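Side-chain contacts in 16S rRNA (guanine(1405)-N(7))-methyltransferase (PDB 6PI9), which probably methylates N7 of guanosine 1405 in 16S rRNA with S-adenosyl-L-methionine as methyl donor, conferring resistance to various aminoglycosides: residues A[23-26]-A[27-30]; A[194-197]-A[198-201]. One frame throughout, in Å; residues are numbered along the deposited sequence. Where two conformers were deposited one is given.

Interaction 1: A[23-26]-A[27-30]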
# COMPACT_ATOMS: atom_id res chain seq x y z
N CYS A 23 9.71 10.01 -12.51
CA CYS A 23 10.89 10.10 -13.35
C CYS A 23 10.75 9.21 -14.59
O CYS A 23 10.59 8.00 -14.44
CB CYS A 23 12.12 9.68 -12.56
SG CYS A 23 12.74 10.99 -11.57
N PRO A 24 10.79 9.78 -15.82
CA PRO A 24 10.58 8.91 -17.00
C PRO A 24 11.59 7.78 -17.12
O PRO A 24 11.23 6.68 -17.58
CB PRO A 24 10.74 9.87 -18.21
CG PRO A 24 10.46 11.26 -17.67
CD PRO A 24 10.85 11.21 -16.15
N GLU A 25 12.86 8.04 -16.79
CA GLU A 25 13.85 6.96 -16.84
C GLU A 25 13.48 5.81 -15.91
O GLU A 25 13.78 4.66 -16.22
CB GLU A 25 15.27 7.49 -16.49
CG GLU A 25 16.39 6.54 -16.97
CD GLU A 25 16.19 5.98 -18.43
OE1 GLU A 25 16.04 6.79 -19.41
OE2 GLU A 25 16.16 4.70 -18.57
N THR A 26 12.83 6.09 -14.78
CA THR A 26 12.37 5.02 -13.90
C THR A 26 11.24 4.21 -14.52
O THR A 26 11.24 2.96 -14.48
CB THR A 26 11.95 5.64 -12.57
OG1 THR A 26 13.14 6.26 -12.02
CG2 THR A 26 11.39 4.59 -11.61
N VAL A 27 10.27 4.90 -15.11
CA VAL A 27 9.18 4.21 -15.81
C VAL A 27 9.78 3.27 -16.85
O VAL A 27 9.44 2.09 -16.94
CB VAL A 27 8.24 5.23 -16.50
CG1 VAL A 27 7.13 4.47 -17.31
CG2 VAL A 27 7.61 6.16 -15.44
N ARG A 28 10.67 3.80 -17.69
CA ARG A 28 11.28 2.99 -18.75
C ARG A 28 12.07 1.80 -18.17
O ARG A 28 11.97 0.67 -18.67
CB ARG A 28 12.15 3.94 -19.58
CG ARG A 28 12.62 3.40 -20.86
CD ARG A 28 13.40 4.53 -21.66
NE ARG A 28 12.55 5.60 -22.19
CZ ARG A 28 12.52 6.84 -21.70
NH1 ARG A 28 13.29 7.18 -20.64
NH2 ARG A 28 11.74 7.76 -22.27
N ARG A 29 12.88 2.04 -17.13
CA ARG A 29 13.64 0.94 -16.52
C ARG A 29 12.73 -0.18 -16.02
O ARG A 29 12.96 -1.37 -16.30
CB ARG A 29 14.51 1.48 -15.35
CG ARG A 29 15.28 0.38 -14.63
CD ARG A 29 16.06 0.87 -13.37
NE ARG A 29 15.24 1.62 -12.40
CZ ARG A 29 14.39 1.07 -11.52
NH1 ARG A 29 14.25 -0.26 -11.47
NH2 ARG A 29 13.71 1.84 -10.67
N VAL A 30 11.66 0.19 -15.31
CA VAL A 30 10.73 -0.83 -14.79
C VAL A 30 10.11 -1.59 -15.94
O VAL A 30 10.00 -2.84 -15.94
CB VAL A 30 9.67 -0.15 -13.90
CG1 VAL A 30 8.46 -1.04 -13.62
CG2 VAL A 30 10.33 0.27 -12.58
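C23, P24, E25 and T26 each give their carbonyl to the amide four residues on, V27, R28, R29 and V30 in turn, so helix 24-34 starts as a regular alpha-helix with C23 at the N-cap; residues 24-30 make nearly its first two turns. On the outer side E25 and R28 form a salt bridge, OE1 lying 3.0 Å from NH1 at the edge of the guanidinium. The hydrogen bond within it is weak, bent to 128° at the hydrogen, and carboxylate and guanidinium planes are 34° apart. The R28 chain runs straight to CD and then turns at chi3 (-71°), which brings NH1 back over the first turn toward E25. About 100° further round the helix, T26 and R29 run alongside each other in the same direction, with T26 CG2 3.7 Å from R29 NH2. Their polar ends converge on D167, a residue seen to bind S-adenosyl-L-homocysteine: T26 OG1 hydrogen-bonds to its carboxylate and R29 NH2 makes a salt bridge with it, while R29 NH1 pairs with E33. The two side chains thus grip a carboxylate that binds the cofactor product, and the R29 side chain itself comes within about 4 Å of the bound S-adenosyl-L-homocysteine. V27 packs on L13 and L14 of helix 4-14, V27 and V30 both reach L52 of helix 41-57, and C23 bonds through its backbone to I142, just past strand 137-141.

Interaction 2: A[194-197]-A[198-201]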
# COMPACT_ATOMS: atom_id res chain seq x y z
N THR A 194 17.62 -7.35 -5.35
CA THR A 194 18.26 -8.04 -4.22
C THR A 194 19.67 -7.52 -4.00
O THR A 194 20.43 -7.36 -4.94
CB THR A 194 18.31 -9.55 -4.49
OG1 THR A 194 16.97 -10.03 -4.56
CG2 THR A 194 19.04 -10.31 -3.32
N GLY A 195 20.00 -7.25 -2.75
CA GLY A 195 21.31 -6.74 -2.41
C GLY A 195 21.42 -5.23 -2.40
O GLY A 195 22.46 -4.70 -1.95
N ARG A 196 20.39 -4.52 -2.88
CA ARG A 196 20.54 -3.09 -3.11
C ARG A 196 20.54 -2.32 -1.80
O ARG A 196 21.25 -1.31 -1.67
CB ARG A 196 19.42 -2.58 -4.04
CG ARG A 196 19.60 -1.10 -4.49
CD ARG A 196 20.91 -0.94 -5.26
NE ARG A 196 21.13 0.45 -5.65
CZ ARG A 196 22.19 0.88 -6.32
NH1 ARG A 196 23.16 0.05 -6.68
NH2 ARG A 196 22.29 2.16 -6.64
N ALA A 197 19.78 -2.79 -0.81
CA ALA A 197 19.81 -2.14 0.51
C ALA A 197 21.22 -2.15 1.09
O ALA A 197 21.74 -1.11 1.54
CB ALA A 197 18.83 -2.84 1.45
N ALA A 198 21.85 -3.33 1.11
CA ALA A 198 23.20 -3.40 1.69
C ALA A 198 24.19 -2.58 0.87
O ALA A 198 25.16 -2.02 1.42
CB ALA A 198 23.63 -4.87 1.77
N GLU A 199 24.00 -2.51 -0.45
CA GLU A 199 24.96 -1.76 -1.27
C GLU A 199 24.81 -0.26 -0.99
O GLU A 199 25.81 0.46 -0.88
CB GLU A 199 24.70 -2.08 -2.73
CG GLU A 199 25.63 -1.43 -3.67
CD GLU A 199 25.42 -1.95 -5.09
OE1 GLU A 199 26.34 -1.69 -5.91
OE2 GLU A 199 24.35 -2.61 -5.37
N LEU A 200 23.57 0.20 -0.84
CA LEU A 200 23.32 1.60 -0.51
C LEU A 200 23.87 1.96 0.86
O LEU A 200 24.57 2.96 1.01
CB LEU A 200 21.82 1.87 -0.59
CG LEU A 200 21.33 3.27 -0.20
CD1 LEU A 200 21.98 4.29 -1.15
CD2 LEU A 200 19.76 3.34 -0.35
N LEU A 201 23.54 1.16 1.89
CA LEU A 201 24.04 1.47 3.24
C LEU A 201 25.56 1.54 3.28
O LEU A 201 26.14 2.42 3.94
CB LEU A 201 23.52 0.41 4.23
CG LEU A 201 22.02 0.36 4.51
CD1 LEU A 201 21.70 -0.97 5.15
CD2 LEU A 201 21.54 1.48 5.45
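R196 and E199 meet one turn apart at the start of helix 196-203, joined by a salt bridge between R196 NH1 and E199 OE2 at 3.2 Å. The carboxylate oxygen comes to the edge of the guanidinium, near its plane, yet the two flat groups stand 74° to each other, and the hydrogen bond is weak, its angle 140° at the hydrogen. Each chain contributes differently: E199 is extended beyond CG, whereas R196 bends at chi2 (61°), which swings its otherwise straight outer half across toward the glutamate. The glutamate's side is the looser, solvent one; the arginine it pairs with is buried. T194, before the helix, meets the second subunit, its OG1 hydrogen-bonded to R221 N of that subunit.

The tight side is apolar. The A197 methyl packs against L186, W232 and I236, where helices 186-192 and 225-236 close over it. L200 and L201 both touch L182 on strand 179-183; L200 also meets L189, and L201 reaches F233. L201 CG sits 3.3 Å from A197 O, the same carbonyl that accepts the nearly straight bond from L201 N. R196 O takes L200 N at 2.9 Å, and G195 O takes E199 N at 3.1 Å. Before the first turn, G195 is the N-cap residue, with a positive phi; E190 accepts from the amides of G195 and A197 through its two carboxylate oxygens, tying the helix start to helix 186-192.

R196 has its stronger polar partner in the carbonyl of L168, which accepts from NE; L168 binds S-adenosyl-L-homocysteine. The salt bridge is thus a secondary hold: E199 probably helps balance the arginine's charge at its outer end, while the bond from NE connects this helix start to the backbone of a cofactor-binding loop.

In the fold
Interactions 1 and 2 are both helix starts with an arginine-glutamate pair three residues apart, the order of charges reversed. Their centres are 20 Å apart and they do not touch, their nearest atoms being about 9 Å apart. Interaction 1 is held among N-terminal helices, interaction 2 between the central sheet and its flanking helices. Both are partly buried. In interaction 1 the arginine of the pair lies toward the surface and a different one, R29, turns to the cofactor site; in interaction 2 the paired arginine itself is buried. They address adjacent residues: a carboxylate at D167, a main-chain carbonyl at L168.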